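Local coordinates for protein HpuA (Kingella denitrificans ATCC 33394, PDB 5EC6) that acts as an outer-membrane lipoprotein receptor that binds haemoglobin and probably helps the bacterium to acquire haem iron, at residues T53-S58 and G63-N68; E70-Y73 and K79-D82; L212-N215 and K220-G223; A266-E269 and T275-H278. All coordinates share one frame; numbering follows the deposited sequence. Where two conformers were deposited one is given.

Contact 1: T53-S58 and G63-N68; sequences TITKPS and GLMLTN
T55 and T67 join across two antiparallel strands by a direct hydroxyl bond, OG1 of T55 to OG1 of T67, 2.8 Å. In both threonines OG1 lies beside the backbone N (chi1 -59° and -62°), which turns the hydroxyls toward each other at a non-hydrogen-bonded pair. The backbone supplies the other polar links. I54 and N68 exchange two bonds, as do K56 and L66, and S58 N adds one to L64 O (2.8 Å) where the strand gives way to the turn. CA-H groups of T55 and T67 lean on L66 O and I54 O. Apolar contacts share the threonine face: CG2 of T53 presses tightly on CG2 of T67 at 3.5 Å, and the M65 chain, bent at chi2 and chi3, curls its CE back to 3.7 Å from CG2 of T55 and 4.2 Å from CD of P57. On the other face, L66 CD1 rests on S58 CA (3.7 Å). S58 OG is hydrogen-bonded to the N-H groups of Y60 and I61 in the turn. These side chains are exposed or partly exposed, so this outlying beta hairpin owes its shape chiefly to main-chain bonding, with one hydroxyl pair and thin apolar cover.

Contact 2: E70-Y73 and K79-D82; sequences EILY and KYYD
Y73 and Y81 form an antiparallel hydrogen-bonded pair that uses the N-H and the carbonyl of both residues. Y73 N gives to Y81 O at 2.9 Å, the donor lying in the carbonyl plane; Y81 N returns to Y73 O at 2.8 Å, with an angle of 155° at the hydrogen. Y73 O also takes the CA-H of Y80, whose CA stands 3.2 Å from it. The outward-facing backbone is bonded too: L72 pairs with K50 and E70 with F52 on strand 48-57, while Y80 reaches V22 beyond the far side of its own strand. Strands 65-74 and 80-81 thus make a short beta hairpin at one margin of a four-stranded antiparallel sheet, and D77, in the connection, accepts the N-H of K79 through OD1. The tyrosine hydroxyl of Y81 is bonded to OD1 of D111, and D82 O receives ND2 of N87. E70 OE2 makes a long, weak ion pair with K56 NZ. Between the segments the side chains touch lightly: L72 CB meets CD2 of the Y80 ring at 4.1 Å, and L72 CD2 slants past D82 CB at 4.0 Å, a less certain contact because D82 has two conformers. The Y80 ring meets F52 with the two planes roughly perpendicular. On the opposite face of the sheet, Y73 with CG anti to its main-chain nitrogen (chi1 172°) and Y81 with CG beside its own (chi1 -61°) both reach M116 of strand 115-118, and the Y73 ring stacks with F151.

Contact 3: L212-N215 and K220-G223; sequences LTVN and KLGG
L212 packs against the glycine end of the neighbouring strand: its CD2 lies 3.9 Å from C of G223, and its CA-H points to G222 O, with CA and O 3.2 Å apart. G223 holds a backbone conformation (phi 140°) that is natural for glycine, and its bare CA lets the two strands run close beside L212. T213 comes next and bonds G222 both ways, T213 N to G222 O at 2.8 Å and G222 N to T213 O at 2.9 Å. Its hydroxyl, buried, is bonded to H318 ND1 and T176 OG1. V214 shares a face with L221: CG2, placed beside the main-chain nitrogen, meets L221 CD1 at 4.0 Å, the two side chains slanting across one another. N215 closes the strand. Its N gives a 2.8 Å bond to K220 O, and its O takes K220 N at a longer 3.1 Å. The buried amide of N215 has ND2 on the carbonyls of S313 and D315, while OD1 accepts the T218 N-H in the turn of this beta hairpin. K220 NZ salt-bridges D239. Strand 174-185 is bonded along the outer edge of 212-215 and strand 235-243 along that of 220-223, so the hairpin has an antiparallel neighbour on each side.

Contact 4: A266-E269 and T275-H278; sequences AKEE and TLEH
E269 faces both E277 and H278, the defining feature of a classic beta bulge. It sits in the short hairpin of strands 269-270 and 276-278, within the connection between strands 256-265 and 283-289. The carbonyl oxygen of E269 accepts two N-H groups, from E277 at 2.8 Å and from H278 at 3.1 Å; the H278 donor sits 31° out of the carbonyl plane. In return E269 N gives to H278 O at 2.9 Å, and E268 CB makes a close carbon-to-oxygen approach to the same H278 O, 3.3 Å. Apolar contact falls to E268 and L276: CD1 of the leucine lies 3.7 Å from E268 CB, the two side chains meeting at about a right angle. The acidic end of E268 turns away, with OE1 on the T161 hydroxyl and OE2 in a salt bridge to R270.

Among polar side chains, the extended E269 chain sets OE2 3.5 Å from CD2 of H278, a contact with ring carbon in which carboxylate and imidazole planes are 46° apart. CG of E277 lies over one face of that ring, toward its rim, and ND1 of H278 is bonded to Y307 OH. The carboxylates of E269 and E277 approach, OE1 to OE1, to 4.4 Å. Such a concentration of negative charge would probably favour protonation of H278; the bulge itself is held by main-chain bonds, with these acidic groups lying at the protein surface.

Overall arrangement
From the N terminus, contact 1 closes the turn between strands 48-57 and 65-74, and contact 2 follows at once, closing the loop from 65-74 to 80-81. The two share strand 65-74 and meet where E70 lies beside I54 and K56, their centres 17 Å apart. Much later, contact 3 closes the hairpin of strands 208-215 and 220-225, on the opposite side of the chain's centre from both. Contact 4 then closes the short hairpin of 269-270 and 276-278 inside the connection from 256-265 to 283-289. All four stand in series; none nests in or crosses another. Contacts 1 and 2 belong to the small four-stranded sheet, contact 3 to the larger strand array, contact 4 to a two-stranded outlier.

Contact 1: T53-S58 and G63-N68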
ATOM      1  N   THR A  53      -6.464 -16.122 -12.059  1.00 20.38           N
ATOM      2  CA  THR A  53      -7.086 -17.323 -11.491  1.00 20.46           C
ATOM      3  C   THR A  53      -6.105 -18.450 -11.689  1.00 19.93           C
ATOM      4  O   THR A  53      -5.675 -18.707 -12.804  1.00 20.91           O
ATOM      5  CB  THR A  53      -8.415 -17.581 -12.210  1.00 22.20           C
ATOM      6  OG1 THR A  53      -9.287 -16.460 -11.999  1.00 23.85           O
ATOM      7  CG2 THR A  53      -9.129 -18.823 -11.646  1.00 23.96           C
ATOM      8  N   ILE A  54      -5.689 -19.067 -10.582  1.00 18.51           N
ATOM      9  CA  ILE A  54      -4.581 -19.976 -10.581  1.00 18.11           C
ATOM     10  C   ILE A  54      -5.048 -21.340 -10.047  1.00 20.59           C
ATOM     11  O   ILE A  54      -5.612 -21.425  -8.941  1.00 20.85           O
ATOM     12  CB  ILE A  54      -3.416 -19.420  -9.794  1.00 21.40           C
ATOM     13  CG1 ILE A  54      -2.936 -18.147 -10.517  1.00 20.19           C
ATOM     14  CG2 ILE A  54      -2.302 -20.427  -9.668  1.00 20.98           C
ATOM     15  CD1 ILE A  54      -1.694 -17.543  -9.978  1.00 21.00           C
ATOM     16  N   THR A  55      -4.740 -22.364 -10.826  1.00 19.13           N
ATOM     17  CA  THR A  55      -5.081 -23.758 -10.467  1.00 20.37           C
ATOM     18  C   THR A  55      -3.812 -24.500 -10.132  1.00 20.78           C
ATOM     19  O   THR A  55      -2.793 -24.422 -10.859  1.00 21.85           O
ATOM     20  CB  THR A  55      -5.874 -24.391 -11.606  1.00 19.65           C
ATOM     21  OG1 THR A  55      -7.074 -23.656 -11.855  1.00 22.57           O
ATOM     22  CG2 THR A  55      -6.289 -25.827 -11.245  1.00 22.14           C
ATOM     23  N   LYS A  56      -3.838 -25.214  -8.995  1.00 20.67           N
ATOM     24  CA  LYS A  56      -2.672 -25.919  -8.478  1.00 22.73           C
ATOM     25  C   LYS A  56      -3.122 -27.285  -7.957  1.00 22.22           C
ATOM     26  O   LYS A  56      -4.222 -27.405  -7.492  1.00 19.73           O
ATOM     27  CB  LYS A  56      -2.043 -25.217  -7.262  1.00 28.20           C
ATOM     28  CG  LYS A  56      -1.756 -23.748  -7.450  1.00 37.01           C
ATOM     29  CD  LYS A  56      -1.094 -23.148  -6.220  1.00 40.12           C
ATOM     30  CE  LYS A  56      -0.302 -21.907  -6.589  1.00 45.13           C
ATOM     31  NZ  LYS A  56      -0.150 -21.018  -5.409  1.00 50.36           N
ATOM     32  N   PRO A  57      -2.237 -28.283  -8.010  1.00 21.67           N
ATOM     33  CA  PRO A  57      -2.646 -29.592  -7.457  1.00 21.58           C
ATOM     34  C   PRO A  57      -2.723 -29.539  -5.931  1.00 19.74           C
ATOM     35  O   PRO A  57      -1.922 -28.865  -5.287  1.00 21.07           O
ATOM     36  CB  PRO A  57      -1.502 -30.521  -7.868  1.00 23.53           C
ATOM     37  CG  PRO A  57      -0.363 -29.638  -8.130  1.00 25.43           C
ATOM     38  CD  PRO A  57      -0.913 -28.338  -8.637  1.00 23.19           C
ATOM     39  N   SER A  58      -3.690 -30.272  -5.356  1.00 19.37           N
ATOM     40  CA  SER A  58      -3.773 -30.375  -3.923  1.00 18.27           C
ATOM     41  C   SER A  58      -2.489 -31.082  -3.388  1.00 17.00           C
ATOM     42  O   SER A  58      -2.091 -32.102  -3.970  1.00 18.09           O
ATOM     43  CB  SER A  58      -4.973 -31.255  -3.541  1.00 17.35           C
ATOM     44  OG  SER A  58      -4.960 -31.531  -2.146  1.00 17.39           O
ATOM     45  N   GLY A  63      -5.219 -36.211  -7.302  1.00 18.79           N
ATOM     46  CA  GLY A  63      -5.995 -35.813  -8.447  1.00 20.59           C
ATOM     47  C   GLY A  63      -6.783 -34.503  -8.299  1.00 21.08           C
ATOM     48  O   GLY A  63      -7.361 -34.026  -9.280  1.00 22.21           O
ATOM     49  N   LEU A  64      -6.838 -33.945  -7.097  1.00 19.52           N
ATOM     50  CA  LEU A  64      -7.701 -32.798  -6.831  1.00 19.64           C
ATOM     51  C   LEU A  64      -6.942 -31.538  -7.245  1.00 18.67           C
ATOM     52  O   LEU A  64      -5.783 -31.326  -6.856  1.00 18.31           O
ATOM     53  CB  LEU A  64      -8.057 -32.721  -5.356  1.00 18.86           C
ATOM     54  CG  LEU A  64      -8.995 -31.615  -4.869  1.00 20.20           C
ATOM     55  CD1 LEU A  64     -10.363 -31.815  -5.502  1.00 22.25           C
ATOM     56  CD2 LEU A  64      -9.099 -31.521  -3.343  1.00 21.65           C
ATOM     57  N   MET A  65      -7.611 -30.733  -8.044  1.00 19.16           N
ATOM     58  CA  MET A  65      -7.071 -29.412  -8.456  1.00 20.56           C
ATOM     59  C   MET A  65      -7.808 -28.304  -7.696  1.00 18.77           C
ATOM     60  O   MET A  65      -9.055 -28.288  -7.615  1.00 21.85           O
ATOM     61  CB  MET A  65      -7.279 -29.272  -9.959  1.00 22.00           C
ATOM     62  CG  MET A  65      -6.628 -30.369 -10.794  1.00 24.92           C
ATOM     63  SD  MET A  65      -4.892 -30.585 -10.514  1.00 26.32           S
ATOM     64  CE  MET A  65      -4.282 -28.955 -10.986  1.00 32.34           C
ATOM     65  N   LEU A  66      -7.017 -27.390  -7.136  1.00 18.59           N
ATOM     66  CA  LEU A  66      -7.500 -26.297  -6.334  1.00 19.30           C
ATOM     67  C   LEU A  66      -7.357 -24.989  -7.149  1.00 20.50           C
ATOM     68  O   LEU A  66      -6.261 -24.663  -7.577  1.00 21.28           O
ATOM     69  CB  LEU A  66      -6.670 -26.189  -5.069  1.00 20.33           C
ATOM     70  CG  LEU A  66      -6.578 -27.478  -4.212  1.00 21.04           C
ATOM     71  CD1 LEU A  66      -5.619 -27.299  -3.087  1.00 22.42           C
ATOM     72  CD2 LEU A  66      -7.971 -27.898  -3.738  1.00 21.99           C
ATOM     73  N   THR A  67      -8.441 -24.263  -7.292  1.00 20.15           N
ATOM     74  CA  THR A  67      -8.459 -23.027  -8.064  1.00 21.50           C
ATOM     75  C   THR A  67      -8.740 -21.854  -7.127  1.00 22.74           C
ATOM     76  O   THR A  67      -9.678 -21.891  -6.324  1.00 23.91           O
ATOM     77  CB  THR A  67      -9.498 -23.124  -9.141  1.00 22.22           C
ATOM     78  OG1 THR A  67      -9.148 -24.182 -10.020  1.00 22.71           O
ATOM     79  CG2 THR A  67      -9.563 -21.844  -9.942  1.00 24.03           C
ATOM     80  N   ASN A  68      -7.913 -20.813  -7.208  1.00 20.38           N
ATOM     81  CA  ASN A  68      -8.100 -19.638  -6.357  1.00 22.97           C
ATOM     82  C   ASN A  68      -7.717 -18.386  -7.143  1.00 20.57           C
ATOM     83  O   ASN A  68      -6.891 -18.460  -8.004  1.00 21.89           O
ATOM     84  CB  ASN A  68      -7.227 -19.752  -5.125  1.00 28.54           C
ATOM     85  CG  ASN A  68      -7.796 -20.757  -4.138  1.00 36.54           C
ATOM     86  OD1 ASN A  68      -8.857 -20.513  -3.566  1.00 39.06           O
ATOM     87  ND2 ASN A  68      -7.180 -21.942  -4.051  1.00 40.93           N
TER

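Contact 2: E70-Y73 and K79-D82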
ATOM      1  N   GLU A  70      -5.703 -14.908  -7.300  1.00 18.90           N
ATOM      2  CA  GLU A  70      -4.459 -14.424  -6.753  1.00 19.22           C
ATOM      3  C   GLU A  70      -4.145 -13.083  -7.425  1.00 16.88           C
ATOM      4  O   GLU A  70      -4.693 -12.771  -8.478  1.00 18.31           O
ATOM      5  CB  GLU A  70      -3.297 -15.379  -6.974  1.00 20.34           C
ATOM      6  CG  GLU A  70      -3.509 -16.717  -6.262  1.00 24.64           C
ATOM      7  CD  GLU A  70      -2.312 -17.632  -6.282  1.00 28.46           C
ATOM      8  OE1 GLU A  70      -1.168 -17.171  -6.424  1.00 33.26           O
ATOM      9  OE2 GLU A  70      -2.540 -18.865  -6.087  1.00 34.98           O
ATOM     10  N   ILE A  71      -3.265 -12.320  -6.791  1.00 16.81           N
ATOM     11  CA  ILE A  71      -2.637 -11.152  -7.418  1.00 16.77           C
ATOM     12  C   ILE A  71      -1.157 -11.404  -7.537  1.00 16.16           C
ATOM     13  O   ILE A  71      -0.534 -11.818  -6.564  1.00 17.17           O
ATOM     14  CB  ILE A  71      -2.796  -9.888  -6.544  1.00 16.50           C
ATOM     15  CG1 ILE A  71      -4.260  -9.535  -6.271  1.00 18.19           C
ATOM     16  CG2 ILE A  71      -2.019  -8.715  -7.195  1.00 17.63           C
ATOM     17  CD1 ILE A  71      -4.996  -8.927  -7.427  1.00 18.53           C
ATOM     18  N   LEU A  72      -0.605 -11.174  -8.732  1.00 16.57           N
ATOM     19  CA  LEU A  72       0.824 -11.223  -8.973  1.00 17.15           C
ATOM     20  C   LEU A  72       1.320  -9.804  -9.260  1.00 17.68           C
ATOM     21  O   LEU A  72       0.547  -8.978  -9.741  1.00 18.72           O
ATOM     22  CB  LEU A  72       1.157 -12.120 -10.168  1.00 17.58           C
ATOM     23  CG  LEU A  72       0.650 -13.561 -10.104  1.00 18.65           C
ATOM     24  CD1 LEU A  72       0.967 -14.327 -11.406  1.00 19.33           C
ATOM     25  CD2 LEU A  72       1.247 -14.217  -8.890  1.00 20.27           C
ATOM     26  N   TYR A  73       2.589  -9.576  -8.959  1.00 17.78           N
ATOM     27  CA  TYR A  73       3.270  -8.327  -9.280  1.00 18.49           C
ATOM     28  C   TYR A  73       3.953  -8.527 -10.632  1.00 20.21           C
ATOM     29  O   TYR A  73       4.791  -9.404 -10.767  1.00 19.17           O
ATOM     30  CB  TYR A  73       4.273  -7.951  -8.177  1.00 18.56           C
ATOM     31  CG  TYR A  73       5.127  -6.777  -8.591  1.00 18.01           C
ATOM     32  CD1 TYR A  73       4.606  -5.508  -8.668  1.00 17.87           C
ATOM     33  CD2 TYR A  73       6.424  -6.973  -8.984  1.00 17.55           C
ATOM     34  CE1 TYR A  73       5.385  -4.439  -9.105  1.00 18.33           C
ATOM     35  CE2 TYR A  73       7.199  -5.923  -9.425  1.00 18.71           C
ATOM     36  CZ  TYR A  73       6.681  -4.669  -9.485  1.00 19.24           C
ATOM     37  OH  TYR A  73       7.488  -3.627  -9.936  1.00 18.76           O
ATOM     38  N   LYS A  79       8.276  -9.511 -16.133  1.00 21.07           N
ATOM     39  CA  LYS A  79       8.273 -10.805 -15.384  1.00 22.25           C
ATOM     40  C   LYS A  79       7.270 -10.658 -14.231  1.00 21.31           C
ATOM     41  O   LYS A  79       7.159  -9.592 -13.647  1.00 20.99           O
ATOM     42  CB  LYS A  79       9.629 -11.168 -14.832  1.00 24.12           C
ATOM     43  CG  LYS A  79      10.739 -11.362 -15.879  1.00 27.05           C
ATOM     44  CD  LYS A  79      10.443 -12.559 -16.740  1.00 33.36           C
ATOM     45  CE  LYS A  79      11.629 -12.941 -17.646  1.00 37.38           C
ATOM     46  NZ  LYS A  79      11.867 -11.990 -18.748  1.00 43.16           N
ATOM     47  N   TYR A  80       6.587 -11.742 -13.904  1.00 20.49           N
ATOM     48  CA  TYR A  80       5.618 -11.783 -12.809  1.00 20.88           C
ATOM     49  C   TYR A  80       6.160 -12.488 -11.577  1.00 20.54           C
ATOM     50  O   TYR A  80       6.861 -13.508 -11.671  1.00 22.77           O
ATOM     51  CB  TYR A  80       4.367 -12.521 -13.251  1.00 19.80           C
ATOM     52  CG  TYR A  80       3.496 -11.845 -14.272  1.00 19.86           C
ATOM     53  CD1 TYR A  80       3.733 -11.998 -15.638  1.00 20.39           C
ATOM     54  CD2 TYR A  80       2.417 -11.086 -13.897  1.00 18.24           C
ATOM     55  CE1 TYR A  80       2.931 -11.392 -16.561  1.00 20.02           C
ATOM     56  CE2 TYR A  80       1.594 -10.509 -14.813  1.00 19.76           C
ATOM     57  CZ  TYR A  80       1.835 -10.677 -16.161  1.00 20.10           C
ATOM     58  OH  TYR A  80       1.034 -10.102 -17.100  1.00 23.29           O
ATOM     59  N   TYR A  81       5.831 -11.947 -10.415  1.00 19.65           N
ATOM     60  CA  TYR A  81       6.292 -12.460  -9.127  1.00 19.31           C
ATOM     61  C   TYR A  81       5.176 -12.585  -8.111  1.00 21.07           C
ATOM     62  O   TYR A  81       4.264 -11.757  -8.070  1.00 19.55           O
ATOM     63  CB  TYR A  81       7.415 -11.612  -8.524  1.00 20.08           C
ATOM     64  CG  TYR A  81       8.642 -11.589  -9.433  1.00 19.68           C
ATOM     65  CD1 TYR A  81       9.567 -12.660  -9.406  1.00 22.30           C
ATOM     66  CD2 TYR A  81       8.807 -10.595 -10.384  1.00 20.74           C
ATOM     67  CE1 TYR A  81      10.632 -12.679 -10.298  1.00 20.96           C
ATOM     68  CE2 TYR A  81       9.893 -10.605 -11.281  1.00 19.70           C
ATOM     69  CZ  TYR A  81      10.778 -11.659 -11.241  1.00 21.58           C
ATOM     70  OH  TYR A  81      11.841 -11.621 -12.111  1.00 22.90           O
ATOM     71  N   ASP A  82       5.218 -13.639  -7.301  1.00 20.96           N
ATOM     72  CA  ASP A  82       4.221 -13.700  -6.240  0.61 22.52           C
ATOM     73  C   ASP A  82       4.660 -12.940  -5.009  1.00 22.77           C
ATOM     74  O   ASP A  82       5.828 -12.595  -4.819  1.00 23.41           O
ATOM     75  CB  ASP A  82       3.750 -15.142  -5.961  0.61 26.16           C
ATOM     76  CG  ASP A  82       4.875 -16.135  -5.896  0.61 29.48           C
ATOM     77  OD1 ASP A  82       5.975 -15.748  -5.529  0.61 31.77           O
ATOM     78  OD2 ASP A  82       4.630 -17.317  -6.225  0.61 35.76           O
TER

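Contact 3: L212-N215 and K220-G223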
ATOM      1  N   LEU A 212      -1.968  10.278   7.446  1.00 13.54           N
ATOM      2  CA  LEU A 212      -2.484  11.133   6.373  1.00 14.08           C
ATOM      3  C   LEU A 212      -3.985  11.300   6.582  1.00 14.34           C
ATOM      4  O   LEU A 212      -4.699  10.331   6.845  1.00 14.68           O
ATOM      5  CB  LEU A 212      -2.236  10.507   4.997  1.00 14.87           C
ATOM      6  CG  LEU A 212      -0.791  10.152   4.651  1.00 15.57           C
ATOM      7  CD1 LEU A 212      -0.729   9.452   3.307  1.00 15.84           C
ATOM      8  CD2 LEU A 212       0.134  11.339   4.731  1.00 16.84           C
ATOM      9  N   THR A 213      -4.467  12.537   6.441  1.00 13.91           N
ATOM     10  CA  THR A 213      -5.882  12.828   6.542  1.00 13.97           C
ATOM     11  C   THR A 213      -6.407  13.419   5.243  1.00 14.39           C
ATOM     12  O   THR A 213      -5.798  14.338   4.641  1.00 14.79           O
ATOM     13  CB  THR A 213      -6.143  13.745   7.738  1.00 14.65           C
ATOM     14  OG1 THR A 213      -5.968  12.971   8.916  1.00 15.78           O
ATOM     15  CG2 THR A 213      -7.519  14.338   7.759  1.00 15.38           C
ATOM     16  N   VAL A 214      -7.572  12.888   4.854  1.00 14.80           N
ATOM     17  CA  VAL A 214      -8.310  13.354   3.704  1.00 14.49           C
ATOM     18  C   VAL A 214      -9.491  14.155   4.209  1.00 14.12           C
ATOM     19  O   VAL A 214     -10.294  13.666   5.032  1.00 15.42           O
ATOM     20  CB  VAL A 214      -8.794  12.197   2.811  1.00 14.63           C
ATOM     21  CG1 VAL A 214      -9.640  12.769   1.682  1.00 14.92           C
ATOM     22  CG2 VAL A 214      -7.642  11.401   2.238  1.00 16.85           C
ATOM     23  N   ASN A 215      -9.616  15.392   3.714  1.00 14.99           N
ATOM     24  CA  ASN A 215     -10.813  16.202   3.917  1.00 15.02           C
ATOM     25  C   ASN A 215     -11.612  16.177   2.613  1.00 14.95           C
ATOM     26  O   ASN A 215     -11.172  16.719   1.616  1.00 15.88           O
ATOM     27  CB  ASN A 215     -10.456  17.616   4.302  1.00 15.45           C
ATOM     28  CG  ASN A 215     -11.666  18.414   4.689  1.00 16.48           C
ATOM     29  OD1 ASN A 215     -12.697  18.334   4.015  1.00 16.81           O
ATOM     30  ND2 ASN A 215     -11.567  19.169   5.775  1.00 18.40           N
ATOM     31  N   LYS A 220      -8.839  17.899  -0.004  1.00 16.29           N
ATOM     32  CA  LYS A 220      -7.435  18.040   0.340  1.00 16.13           C
ATOM     33  C   LYS A 220      -6.915  16.834   1.121  1.00 15.97           C
ATOM     34  O   LYS A 220      -7.668  16.206   1.863  1.00 16.08           O
ATOM     35  CB  LYS A 220      -7.177  19.308   1.152  1.00 17.48           C
ATOM     36  CG  LYS A 220      -7.418  20.598   0.346  1.00 17.62           C
ATOM     37  CD  LYS A 220      -6.479  20.758  -0.841  1.00 18.99           C
ATOM     38  CE  LYS A 220      -6.510  22.190  -1.352  1.00 20.26           C
ATOM     39  NZ  LYS A 220      -5.633  22.438  -2.492  1.00 19.94           N
ATOM     40  N   LEU A 221      -5.625  16.537   0.987  1.00 16.07           N
ATOM     41  CA  LEU A 221      -4.927  15.558   1.799  1.00 15.47           C
ATOM     42  C   LEU A 221      -3.703  16.177   2.463  1.00 14.81           C
ATOM     43  O   LEU A 221      -2.928  16.883   1.826  1.00 15.45           O
ATOM     44  CB  LEU A 221      -4.494  14.376   0.973  1.00 15.42           C
ATOM     45  CG  LEU A 221      -3.773  13.186   1.614  1.00 16.04           C
ATOM     46  CD1 LEU A 221      -3.958  11.908   0.814  1.00 18.39           C
ATOM     47  CD2 LEU A 221      -2.302  13.457   1.698  1.00 16.92           C
ATOM     48  N   GLY A 222      -3.575  15.943   3.767  1.00 14.84           N
ATOM     49  CA  GLY A 222      -2.425  16.400   4.536  1.00 14.75           C
ATOM     50  C   GLY A 222      -1.801  15.308   5.377  1.00 15.77           C
ATOM     51  O   GLY A 222      -2.402  14.245   5.612  1.00 16.44           O
ATOM     52  N   GLY A 223      -0.582  15.564   5.833  1.00 15.59           N
ATOM     53  CA  GLY A 223       0.084  14.720   6.797  1.00 15.58           C
ATOM     54  C   GLY A 223       1.556  14.542   6.480  1.00 16.07           C
ATOM     55  O   GLY A 223       2.065  15.104   5.531  1.00 16.78           O
TER

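Contact 4: A266-E269 and T275-H278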
ATOM      1  N   ALA A 266      -9.865  -0.258  -1.473  1.00 16.71           N
ATOM      2  CA  ALA A 266     -10.821  -1.130  -0.744  1.00 17.14           C
ATOM      3  C   ALA A 266     -12.272  -0.808  -1.025  1.00 18.95           C
ATOM      4  O   ALA A 266     -12.725   0.371  -0.936  1.00 17.84           O
ATOM      5  CB  ALA A 266     -10.565  -1.186   0.742  1.00 16.67           C
ATOM      6  N   LYS A 267     -13.014  -1.868  -1.385  1.00 20.30           N
ATOM      7  CA  LYS A 267     -14.459  -1.724  -1.527  1.00 20.56           C
ATOM      8  C   LYS A 267     -15.090  -1.450  -0.178  1.00 18.60           C
ATOM      9  O   LYS A 267     -14.529  -1.733   0.869  1.00 18.65           O
ATOM     10  CB  LYS A 267     -15.072  -2.997  -2.142  1.00 23.50           C
ATOM     11  CG  LYS A 267     -14.666  -3.114  -3.578  1.00 29.66           C
ATOM     12  CD  LYS A 267     -15.035  -4.453  -4.187  1.00 36.94           C
ATOM     13  CE  LYS A 267     -14.538  -4.493  -5.626  1.00 42.65           C
ATOM     14  NZ  LYS A 267     -13.882  -5.798  -5.878  1.00 46.86           N
ATOM     15  N   GLU A 268     -16.336  -0.962  -0.228  1.00 19.73           N
ATOM     16  CA  GLU A 268     -17.141  -0.855   0.976  1.00 20.15           C
ATOM     17  C   GLU A 268     -17.439  -2.174   1.697  1.00 20.03           C
ATOM     18  O   GLU A 268     -17.334  -3.230   1.079  1.00 22.77           O
ATOM     19  CB  GLU A 268     -18.442  -0.137   0.642  1.00 20.50           C
ATOM     20  CG  GLU A 268     -19.481  -1.018  -0.003  1.00 21.97           C
ATOM     21  CD  GLU A 268     -19.231  -1.281  -1.479  1.00 24.71           C
ATOM     22  OE1 GLU A 268     -18.326  -0.766  -2.173  1.00 22.66           O
ATOM     23  OE2 GLU A 268     -20.049  -2.045  -1.996  1.00 32.12           O
ATOM     24  N   GLU A 269     -17.823  -2.090   2.966  1.00 20.21           N
ATOM     25  CA  GLU A 269     -18.210  -3.255   3.742  1.00 21.22           C
ATOM     26  C   GLU A 269     -19.685  -3.122   4.020  1.00 20.80           C
ATOM     27  O   GLU A 269     -20.166  -2.035   4.356  1.00 20.96           O
ATOM     28  CB  GLU A 269     -17.432  -3.336   5.051  1.00 26.20           C
ATOM     29  CG  GLU A 269     -15.942  -3.570   4.825  1.00 30.28           C
ATOM     30  CD  GLU A 269     -15.171  -3.430   6.112  1.00 36.91           C
ATOM     31  OE1 GLU A 269     -15.262  -4.357   6.928  1.00 48.30           O
ATOM     32  OE2 GLU A 269     -14.509  -2.389   6.338  1.00 44.20           O
ATOM     33  N   THR A 275     -27.170  -3.409   3.800  1.00 20.41           N
ATOM     34  CA  THR A 275     -26.985  -2.088   4.384  1.00 23.31           C
ATOM     35  C   THR A 275     -25.498  -1.763   4.495  1.00 22.20           C
ATOM     36  O   THR A 275     -24.722  -2.590   4.840  1.00 22.05           O
ATOM     37  CB  THR A 275     -27.633  -2.073   5.785  1.00 26.97           C
ATOM     38  OG1 THR A 275     -29.054  -2.256   5.588  1.00 34.32           O
ATOM     39  CG2 THR A 275     -27.400  -0.777   6.497  1.00 30.90           C
ATOM     40  N   LEU A 276     -25.135  -0.527   4.174  1.00 22.60           N
ATOM     41  CA  LEU A 276     -23.714  -0.116   4.304  1.00 23.91           C
ATOM     42  C   LEU A 276     -23.230  -0.133   5.722  1.00 22.94           C
ATOM     43  O   LEU A 276     -23.898   0.420   6.606  1.00 26.03           O
ATOM     44  CB  LEU A 276     -23.543   1.290   3.699  1.00 25.28           C
ATOM     45  CG  LEU A 276     -22.125   1.771   3.454  1.00 30.19           C
ATOM     46  CD1 LEU A 276     -21.478   0.983   2.342  1.00 29.58           C
ATOM     47  CD2 LEU A 276     -22.223   3.248   3.087  1.00 32.84           C
ATOM     48  N   GLU A 277     -22.081  -0.777   5.973  1.00 21.02           N
ATOM     49  CA  GLU A 277     -21.477  -0.754   7.296  1.00 20.96           C
ATOM     50  C   GLU A 277     -20.345   0.283   7.326  1.00 22.58           C
ATOM     51  O   GLU A 277     -20.311   1.149   8.226  1.00 24.52           O
ATOM     52  CB  GLU A 277     -20.910  -2.116   7.682  1.00 24.41           C
ATOM     53  CG  GLU A 277     -20.252  -2.088   9.041  1.00 27.22           C
ATOM     54  CD  GLU A 277     -19.659  -3.430   9.440  1.00 32.54           C
ATOM     55  OE1 GLU A 277     -19.329  -4.230   8.548  1.00 37.14           O
ATOM     56  OE2 GLU A 277     -19.444  -3.632  10.641  1.00 38.89           O
ATOM     57  N   HIS A 278     -19.414   0.145   6.403  1.00 21.24           N
ATOM     58  CA  HIS A 278     -18.287   1.108   6.231  1.00 21.26           C
ATOM     59  C   HIS A 278     -18.167   1.457   4.778  1.00 19.31           C
ATOM     60  O   HIS A 278     -18.258   0.586   3.873  1.00 19.95           O
ATOM     61  CB  HIS A 278     -16.930   0.517   6.657  1.00 23.19           C
ATOM     62  CG  HIS A 278     -16.850   0.157   8.093  1.00 24.29           C
ATOM     63  ND1 HIS A 278     -17.076   1.070   9.092  1.00 25.03           N
ATOM     64  CD2 HIS A 278     -16.681  -1.047   8.704  1.00 26.35           C
ATOM     65  CE1 HIS A 278     -16.990   0.459  10.267  1.00 30.89           C
ATOM     66  NE2 HIS A 278     -16.770  -0.827  10.051  1.00 27.93           N
TER